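Local coordinates for protein succinate-semialdehyde dehydrogenase (Streptococcus pyogenes MGAS1882, PDB 4OGD) that probably oxidises succinic semialdehyde to succinate, with NADP+ as the cofactor, as a member of the aldehyde dehydrogenase family, at residues A[229-243]-A[386-399]. Residues are numbered along the deposited sequence; the frame is centred on the assembly and turned at random.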
ATOM      1  N   GLU A 229      -2.571   2.021  10.449  1.00  6.27           N
ATOM      2  CA  GLU A 229      -3.801   2.444  11.102  1.00  6.96           C
ATOM      3  C   GLU A 229      -3.398   3.256  12.316  1.00  6.97           C
ATOM      4  O   GLU A 229      -2.965   2.704  13.334  1.00  6.37           O
ATOM      5  CB  GLU A 229      -4.624   1.221  11.518  1.00  7.02           C
ATOM      6  CG  GLU A 229      -5.147   0.387  10.352  1.00  8.02           C
ATOM      7  CD  GLU A 229      -6.472   0.880   9.797  1.00  8.63           C
ATOM      8  OE1 GLU A 229      -7.049   1.854  10.346  1.00  7.84           O
ATOM      9  OE2 GLU A 229      -6.942   0.285   8.790  1.00  7.85           O
ATOM     10  N   LEU A 230      -3.495   4.577  12.198  1.00  7.17           N
ATOM     11  CA  LEU A 230      -2.926   5.456  13.215  1.00  6.03           C
ATOM     12  C   LEU A 230      -3.992   6.227  13.990  1.00  7.44           C
ATOM     13  O   LEU A 230      -5.157   5.818  14.051  1.00  9.44           O
ATOM     14  CB  LEU A 230      -1.904   6.398  12.573  1.00  6.07           C
ATOM     15  CG  LEU A 230      -0.883   5.683  11.675  1.00  7.21           C
ATOM     16  CD1 LEU A 230       0.060   6.705  11.033  1.00  6.07           C
ATOM     17  CD2 LEU A 230      -0.087   4.626  12.468  1.00  8.70           C
ATOM     18  N   GLY A 231      -3.587   7.333  14.598  1.00  8.69           N
ATOM     19  CA  GLY A 231      -4.484   8.069  15.465  1.00  7.40           C
ATOM     20  C   GLY A 231      -5.447   8.925  14.677  1.00  8.62           C
ATOM     21  O   GLY A 231      -5.403   8.970  13.443  1.00  9.45           O
ATOM     22  N   GLY A 232      -6.320   9.620  15.396  1.00  6.47           N
ATOM     23  CA  GLY A 232      -7.254  10.532  14.764  1.00 10.12           C
ATOM     24  C   GLY A 232      -7.552  11.727  15.648  1.00  9.13           C
ATOM     25  O   GLY A 232      -7.221  11.741  16.831  1.00  8.43           O
ATOM     26  N   ASP A 233      -8.167  12.752  15.068  1.00  7.56           N
ATOM     27  CA  ASP A 233      -8.661  13.874  15.852  1.00  7.27           C
ATOM     28  C   ASP A 233     -10.038  14.192  15.291  1.00  7.55           C
ATOM     29  O   ASP A 233     -10.290  15.291  14.770  1.00  7.40           O
ATOM     30  CB  ASP A 233      -7.715  15.079  15.744  1.00  7.87           C
ATOM     31  CG  ASP A 233      -7.860  16.038  16.906  1.00 10.20           C
ATOM     32  OD1 ASP A 233      -8.351  15.604  17.966  1.00  9.66           O
ATOM     33  OD2 ASP A 233      -7.468  17.221  16.770  1.00  8.92           O
ATOM     34  N   ASP A 234     -10.924  13.199  15.384  1.00  7.38           N
ATOM     35  CA  ASP A 234     -12.158  13.181  14.610  1.00  8.88           C
ATOM     36  C   ASP A 234     -13.080  14.341  14.940  1.00  6.73           C
ATOM     37  O   ASP A 234     -13.305  14.660  16.109  1.00  8.04           O
ATOM     38  CB  ASP A 234     -12.919  11.870  14.831  1.00  7.58           C
ATOM     39  CG  ASP A 234     -12.196  10.656  14.266  1.00  7.75           C
ATOM     40  OD1 ASP A 234     -11.155  10.801  13.581  1.00  8.85           O
ATOM     41  OD2 ASP A 234     -12.704   9.541  14.491  1.00  7.46           O
ATOM     42  N   ALA A 235     -13.623  14.958  13.899  1.00  7.65           N
ATOM     43  CA  ALA A 235     -14.607  16.021  14.084  1.00  7.97           C
ATOM     44  C   ALA A 235     -16.022  15.437  14.166  1.00  8.18           C
ATOM     45  O   ALA A 235     -16.455  14.696  13.275  1.00  8.73           O
ATOM     46  CB  ALA A 235     -14.510  17.023  12.957  1.00  8.31           C
ATOM     47  N   PHE A 236     -16.726  15.790  15.242  1.00  8.08           N
ATOM     48  CA  PHE A 236     -18.116  15.418  15.473  1.00  8.32           C
ATOM     49  C   PHE A 236     -18.870  16.723  15.221  1.00  8.84           C
ATOM     50  O   PHE A 236     -18.826  17.638  16.046  1.00  9.40           O
ATOM     51  CB  PHE A 236     -18.234  14.935  16.933  1.00  7.61           C
ATOM     52  CG  PHE A 236     -19.605  14.417  17.346  1.00  7.59           C
ATOM     53  CD1 PHE A 236     -20.703  15.263  17.423  1.00 10.64           C
ATOM     54  CD2 PHE A 236     -19.759  13.093  17.758  1.00  9.36           C
ATOM     55  CE1 PHE A 236     -21.949  14.789  17.850  1.00 10.15           C
ATOM     56  CE2 PHE A 236     -20.991  12.607  18.189  1.00  9.72           C
ATOM     57  CZ  PHE A 236     -22.089  13.450  18.238  1.00  9.72           C
ATOM     58  N   ILE A 237     -19.518  16.816  14.058  1.00  7.72           N
ATOM     59  CA  ILE A 237     -20.076  18.081  13.568  1.00  7.92           C
ATOM     60  C   ILE A 237     -21.586  18.127  13.775  1.00  7.48           C
ATOM     61  O   ILE A 237     -22.327  17.297  13.238  1.00  9.27           O
ATOM     62  CB  ILE A 237     -19.779  18.272  12.076  1.00  9.16           C
ATOM     63  CG1 ILE A 237     -18.291  18.051  11.782  1.00  9.52           C
ATOM     64  CG2 ILE A 237     -20.221  19.662  11.621  1.00 10.83           C
ATOM     65  CD1 ILE A 237     -17.946  18.115  10.297  1.00 10.02           C
ATOM     66  N   ILE A 238     -22.034  19.096  14.566  1.00  7.93           N
ATOM     67  CA  ILE A 238     -23.448  19.241  14.886  1.00  8.68           C
ATOM     68  C   ILE A 238     -24.084  20.267  13.950  1.00 11.25           C
ATOM     69  O   ILE A 238     -23.861  21.471  14.095  1.00 11.33           O
ATOM     70  CB  ILE A 238     -23.623  19.664  16.354  1.00  8.97           C
ATOM     71  CG1 ILE A 238     -22.924  18.661  17.273  1.00 12.53           C
ATOM     72  CG2 ILE A 238     -25.100  19.785  16.720  1.00 10.84           C
ATOM     73  CD1 ILE A 238     -22.943  19.065  18.717  1.00 17.75           C
ATOM     74  N   LEU A 239     -24.853  19.787  12.975  1.00  8.53           N
ATOM     75  CA  LEU A 239     -25.458  20.675  11.982  1.00 10.09           C
ATOM     76  C   LEU A 239     -26.669  21.414  12.534  1.00 12.01           C
ATOM     77  O   LEU A 239     -27.155  21.123  13.638  1.00 12.87           O
ATOM     78  CB  LEU A 239     -25.841  19.904  10.712  1.00 12.37           C
ATOM     79  CG  LEU A 239     -24.690  19.173  10.020  1.00 12.16           C
ATOM     80  CD1 LEU A 239     -25.117  18.643   8.664  1.00  9.64           C
ATOM     81  CD2 LEU A 239     -23.505  20.104   9.874  1.00 13.36           C
ATOM     82  N   ASP A 240     -27.153  22.377  11.755  1.00 12.44           N
ATOM     83  CA  ASP A 240     -28.243  23.242  12.200  1.00 11.60           C
ATOM     84  C   ASP A 240     -29.582  22.526  12.377  1.00 15.82           C
ATOM     85  O   ASP A 240     -30.521  23.082  12.954  1.00 18.02           O
ATOM     86  CB  ASP A 240     -28.382  24.463  11.269  1.00 11.93           C
ATOM     87  CG  ASP A 240     -28.674  24.086   9.818  1.00 18.80           C
ATOM     88  OD1 ASP A 240     -28.860  22.893   9.504  1.00 18.39           O
ATOM     89  OD2 ASP A 240     -28.727  25.003   8.971  1.00 20.17           O
ATOM     90  N   ASP A 241     -29.670  21.293  11.885  1.00 13.62           N
ATOM     91  CA  ASP A 241     -30.893  20.498  12.004  1.00 13.32           C
ATOM     92  C   ASP A 241     -30.682  19.219  12.821  1.00 15.50           C
ATOM     93  O   ASP A 241     -31.419  18.244  12.664  1.00 15.63           O
ATOM     94  CB  ASP A 241     -31.465  20.162  10.622  1.00 14.82           C
ATOM     95  CG  ASP A 241     -30.457  19.484   9.716  1.00 14.43           C
ATOM     96  OD1 ASP A 241     -29.369  19.113  10.210  1.00 15.04           O
ATOM     97  OD2 ASP A 241     -30.752  19.318   8.508  1.00 14.53           O
ATOM     98  N   ALA A 242     -29.670  19.228  13.683  1.00 13.71           N
ATOM     99  CA  ALA A 242     -29.398  18.087  14.558  1.00 12.81           C
ATOM    100  C   ALA A 242     -30.578  17.789  15.477  1.00 15.98           C
ATOM    101  O   ALA A 242     -31.266  18.705  15.927  1.00 14.26           O
ATOM    102  CB  ALA A 242     -28.149  18.333  15.383  1.00 10.44           C
ATOM    103  N   ASP A 243     -30.800  16.506  15.745  1.00 13.40           N
ATOM    104  CA  ASP A 243     -31.762  16.079  16.757  1.00 17.70           C
ATOM    105  C   ASP A 243     -31.036  16.052  18.099  1.00 17.33           C
ATOM    106  O   ASP A 243     -30.199  15.181  18.341  1.00 16.69           O
ATOM    107  CB  ASP A 243     -32.308  14.688  16.408  1.00 17.18           C
ATOM    108  CG  ASP A 243     -33.387  14.209  17.378  1.00 22.42           C
ATOM    109  OD1 ASP A 243     -33.252  14.423  18.600  1.00 22.38           O
ATOM    110  OD2 ASP A 243     -34.371  13.599  16.910  1.00 24.04           O
ATOM    111  N   TYR A 386      -4.970  14.894  10.761  1.00  9.12           N
ATOM    112  CA  TYR A 386      -5.598  13.582  10.860  1.00  7.69           C
ATOM    113  C   TYR A 386      -6.800  13.495   9.943  1.00  7.85           C
ATOM    114  O   TYR A 386      -7.317  14.505   9.469  1.00  8.36           O
ATOM    115  CB  TYR A 386      -6.054  13.342  12.296  1.00  9.03           C
ATOM    116  CG  TYR A 386      -4.943  13.475  13.303  1.00  9.70           C
ATOM    117  CD1 TYR A 386      -4.699  14.680  13.942  1.00 10.42           C
ATOM    118  CD2 TYR A 386      -4.131  12.388  13.604  1.00 17.24           C
ATOM    119  CE1 TYR A 386      -3.676  14.805  14.865  1.00 14.18           C
ATOM    120  CE2 TYR A 386      -3.106  12.501  14.521  1.00 19.21           C
ATOM    121  CZ  TYR A 386      -2.891  13.710  15.152  1.00 18.34           C
ATOM    122  OH  TYR A 386      -1.873  13.823  16.068  1.00 24.32           O
ATOM    123  N   GLY A 387      -7.262  12.277   9.694  1.00  6.99           N
ATOM    124  CA  GLY A 387      -8.476  12.100   8.925  1.00  8.04           C
ATOM    125  C   GLY A 387      -8.923  10.662   9.037  1.00  9.06           C
ATOM    126  O   GLY A 387      -8.926   9.931   8.050  1.00  6.28           O
ATOM    127  N   LEU A 388      -9.295  10.245  10.243  1.00  7.15           N
ATOM    128  CA  LEU A 388      -9.652   8.847  10.449  1.00  6.85           C
ATOM    129  C   LEU A 388     -11.154   8.641  10.368  1.00  7.66           C
ATOM    130  O   LEU A 388     -11.656   8.040   9.412  1.00  8.28           O
ATOM    131  CB  LEU A 388      -9.114   8.329  11.787  1.00  7.04           C
ATOM    132  CG  LEU A 388      -9.355   6.833  12.028  1.00  6.80           C
ATOM    133  CD1 LEU A 388      -8.773   5.947  10.923  1.00  7.34           C
ATOM    134  CD2 LEU A 388      -8.731   6.466  13.357  1.00  5.82           C
ATOM    135  N   GLY A 389     -11.869   9.150  11.369  1.00  6.14           N
ATOM    136  CA  GLY A 389     -13.316   9.041  11.400  1.00  6.56           C
ATOM    137  C   GLY A 389     -13.993  10.394  11.493  1.00  8.00           C
ATOM    138  O   GLY A 389     -13.543  11.373  10.901  1.00  9.27           O
ATOM    139  N   GLY A 390     -15.074  10.452  12.263  1.00  7.27           N
ATOM    140  CA  GLY A 390     -15.842  11.679  12.385  1.00  8.38           C
ATOM    141  C   GLY A 390     -17.321  11.385  12.388  1.00  8.43           C
ATOM    142  O   GLY A 390     -17.745  10.294  12.019  1.00  8.87           O
ATOM    143  N   THR A 391     -18.108  12.371  12.813  1.00  6.76           N
ATOM    144  CA  THR A 391     -19.550  12.216  12.922  1.00  8.79           C
ATOM    145  C   THR A 391     -20.239  13.407  12.304  1.00  7.94           C
ATOM    146  O   THR A 391     -19.768  14.531  12.455  1.00  9.44           O
ATOM    147  CB  THR A 391     -19.960  12.123  14.396  1.00  8.31           C
ATOM    148  OG1 THR A 391     -19.503  10.878  14.937  1.00  8.35           O
ATOM    149  CG2 THR A 391     -21.486  12.230  14.575  1.00 10.59           C
ATOM    150  N   ILE A 392     -21.327  13.161  11.584  1.00  7.81           N
ATOM    151  CA  ILE A 392     -22.203  14.249  11.162  1.00  8.02           C
ATOM    152  C   ILE A 392     -23.552  14.051  11.839  1.00  9.41           C
ATOM    153  O   ILE A 392     -24.184  12.999  11.676  1.00  9.37           O
ATOM    154  CB  ILE A 392     -22.416  14.288   9.635  1.00  8.21           C
ATOM    155  CG1 ILE A 392     -21.088  14.301   8.869  1.00  9.59           C
ATOM    156  CG2 ILE A 392     -23.289  15.487   9.265  1.00  9.82           C
ATOM    157  CD1 ILE A 392     -20.182  15.466   9.204  1.00 12.08           C
ATOM    158  N   PHE A 393     -23.974  15.049  12.616  1.00  9.44           N
ATOM    159  CA  PHE A 393     -25.257  15.001  13.309  1.00 11.14           C
ATOM    160  C   PHE A 393     -26.269  15.907  12.623  1.00 12.17           C
ATOM    161  O   PHE A 393     -26.132  17.135  12.625  1.00 11.62           O
ATOM    162  CB  PHE A 393     -25.102  15.363  14.792  1.00  8.78           C
ATOM    163  CG  PHE A 393     -25.708  14.349  15.703  1.00  9.93           C
ATOM    164  CD1 PHE A 393     -27.056  14.410  16.025  1.00 11.22           C
ATOM    165  CD2 PHE A 393     -24.948  13.302  16.195  1.00 10.00           C
ATOM    166  CE1 PHE A 393     -27.625  13.466  16.845  1.00 14.45           C
ATOM    167  CE2 PHE A 393     -25.511  12.352  17.014  1.00 12.31           C
ATOM    168  CZ  PHE A 393     -26.857  12.433  17.335  1.00 13.74           C
ATOM    169  N   SER A 394     -27.275  15.280  12.019  1.00 10.70           N
ATOM    170  CA  SER A 394     -28.284  15.977  11.233  1.00 11.13           C
ATOM    171  C   SER A 394     -29.536  15.121  11.095  1.00 14.45           C
ATOM    172  O   SER A 394     -29.449  13.920  10.827  1.00 11.67           O
ATOM    173  CB  SER A 394     -27.740  16.307   9.842  1.00 11.19           C
ATOM    174  OG  SER A 394     -28.771  16.827   9.009  1.00 14.04           O
ATOM    175  N   SER A 395     -30.705  15.736  11.264  1.00 12.70           N
ATOM    176  CA  SER A 395     -31.959  14.993  11.140  1.00 12.79           C
ATOM    177  C   SER A 395     -32.397  14.822   9.689  1.00 14.25           C
ATOM    178  O   SER A 395     -33.399  14.162   9.411  1.00 16.66           O
ATOM    179  CB  SER A 395     -33.073  15.667  11.943  1.00 15.08           C
ATOM    180  OG  SER A 395     -33.340  16.959  11.436  1.00 19.10           O
ATOM    181  N   ASN A 396     -31.663  15.423   8.758  1.00 13.18           N
ATOM    182  CA  ASN A 396     -31.962  15.230   7.345  1.00 13.03           C
ATOM    183  C   ASN A 396     -30.894  14.340   6.729  1.00 14.19           C
ATOM    184  O   ASN A 396     -29.723  14.712   6.695  1.00 13.13           O
ATOM    185  CB  ASN A 396     -32.039  16.571   6.613  1.00 15.35           C
ATOM    186  CG  ASN A 396     -32.443  16.413   5.159  1.00 16.66           C
ATOM    187  OD1 ASN A 396     -31.637  16.032   4.310  1.00 15.37           O
ATOM    188  ND2 ASN A 396     -33.705  16.702   4.865  1.00 22.31           N
ATOM    189  N   GLN A 397     -31.292  13.163   6.253  1.00 15.16           N
ATOM    190  CA  GLN A 397     -30.308  12.170   5.811  1.00 15.26           C
ATOM    191  C   GLN A 397     -29.483  12.621   4.610  1.00 16.32           C
ATOM    192  O   GLN A 397     -28.265  12.420   4.583  1.00 14.96           O
ATOM    193  CB  GLN A 397     -30.971  10.818   5.548  1.00 13.75           C
ATOM    194  CG  GLN A 397     -29.986   9.713   5.209  1.00 18.07           C
ATOM    195  CD  GLN A 397     -30.597   8.341   5.371  1.00 19.22           C
ATOM    196  OE1 GLN A 397     -30.731   7.837   6.484  1.00 22.89           O
ATOM    197  NE2 GLN A 397     -30.994   7.738   4.257  1.00 19.95           N
ATOM    198  N   GLU A 398     -30.128  13.243   3.625  1.00 13.64           N
ATOM    199  CA  GLU A 398     -29.392  13.742   2.466  1.00 14.16           C
ATOM    200  C   GLU A 398     -28.429  14.872   2.838  1.00 12.21           C
ATOM    201  O   GLU A 398     -27.326  14.955   2.288  1.00 13.73           O
ATOM    202  CB  GLU A 398     -30.341  14.154   1.335  1.00 14.19           C
ATOM    203  CG  GLU A 398     -30.969  12.960   0.634  1.00 21.55           C
ATOM    204  CD  GLU A 398     -29.930  12.014   0.061  1.00 21.53           C
ATOM    205  OE1 GLU A 398     -29.082  12.471  -0.735  1.00 27.90           O
ATOM    206  OE2 GLU A 398     -29.951  10.815   0.412  1.00 22.78           O
ATOM    207  N   HIS A 399     -28.838  15.711   3.789  1.00 11.31           N
ATOM    208  CA  HIS A 399     -27.986  16.778   4.329  1.00 12.27           C
ATOM    209  C   HIS A 399     -26.750  16.171   4.987  1.00 13.39           C
ATOM    210  O   HIS A 399     -25.613  16.590   4.726  1.00 12.06           O
ATOM    211  CB  HIS A 399     -28.791  17.606   5.347  1.00 12.11           C
ATOM    212  CG  HIS A 399     -28.095  18.844   5.842  1.00 12.44           C
ATOM    213  ND1 HIS A 399     -28.612  19.629   6.851  1.00 13.22           N
ATOM    214  CD2 HIS A 399     -26.936  19.437   5.464  1.00 14.15           C
ATOM    215  CE1 HIS A 399     -27.800  20.645   7.081  1.00 16.19           C
ATOM    216  NE2 HIS A 399     -26.776  20.554   6.250  1.00 12.52           N
TER
HETATM  217  O   HOH W   1      -9.627  14.943  11.566  1.00  7.51           O
HETATM  218  O   HOH W   2      -9.290  12.271  12.367  1.00  8.82           O
HETATM  219  O   HOH W   3     -15.277   9.101  14.993  1.00 10.45           O
HETATM  220  O   HOH W   4     -13.174  14.211  10.979  1.00  9.82           O
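Asp241 holds Ser394, Ser395 and His399, just past the end of strand 391-393. CB lies 3.8 Å from Ser395 OG. CG stands between the backbone N and the carbonyl carbon (chi1 54°), which turns the carboxylate toward Ser394 and His399. OD1 accepts from Ser394 OG at 2.7 Å, from above the carboxylate plane. OD2 takes the N-H of His399 ND1, also at 2.7 Å, on its syn side but tilted out of the carboxylate plane. That bond lies in the imidazole plane, and the carboxylate is turned 64° against the ring. Leu239 CD1 covers one ring face, 3.7 Å from the centroid of the His399 ring. Glu374 OE1 is hydrogen-bonded to His399 NE2, so bonds at both nitrogens fix the ring's rotation. With a carboxylate at each nitrogen, the ring is probably doubly protonated and positively charged. Asp241 O accepts from both Ser395 N and Ser395 OG.

Upstream, strands 235-238 and 391-393 pair in parallel, 9° apart. Thr391 CG2 sits over the centre of the Phe236 ring. The rings of Phe236 and Phe393 meet rim to rim. On the other face, Ile237 CD1 touches Ile392 CD1. Segment 229-243 opens with the family's Glu-Leu-Gly-Gly motif (Glu229 to Gly232). Both strands lie in the catalytic-domain sheet of the aldehyde dehydrogenase fold, between strands 268-272 and 411-414. Helix 244-256 packs on the Phe236 and Phe393 face, helices 374-382 and 397-406 on the Ile237 and Ile392 face.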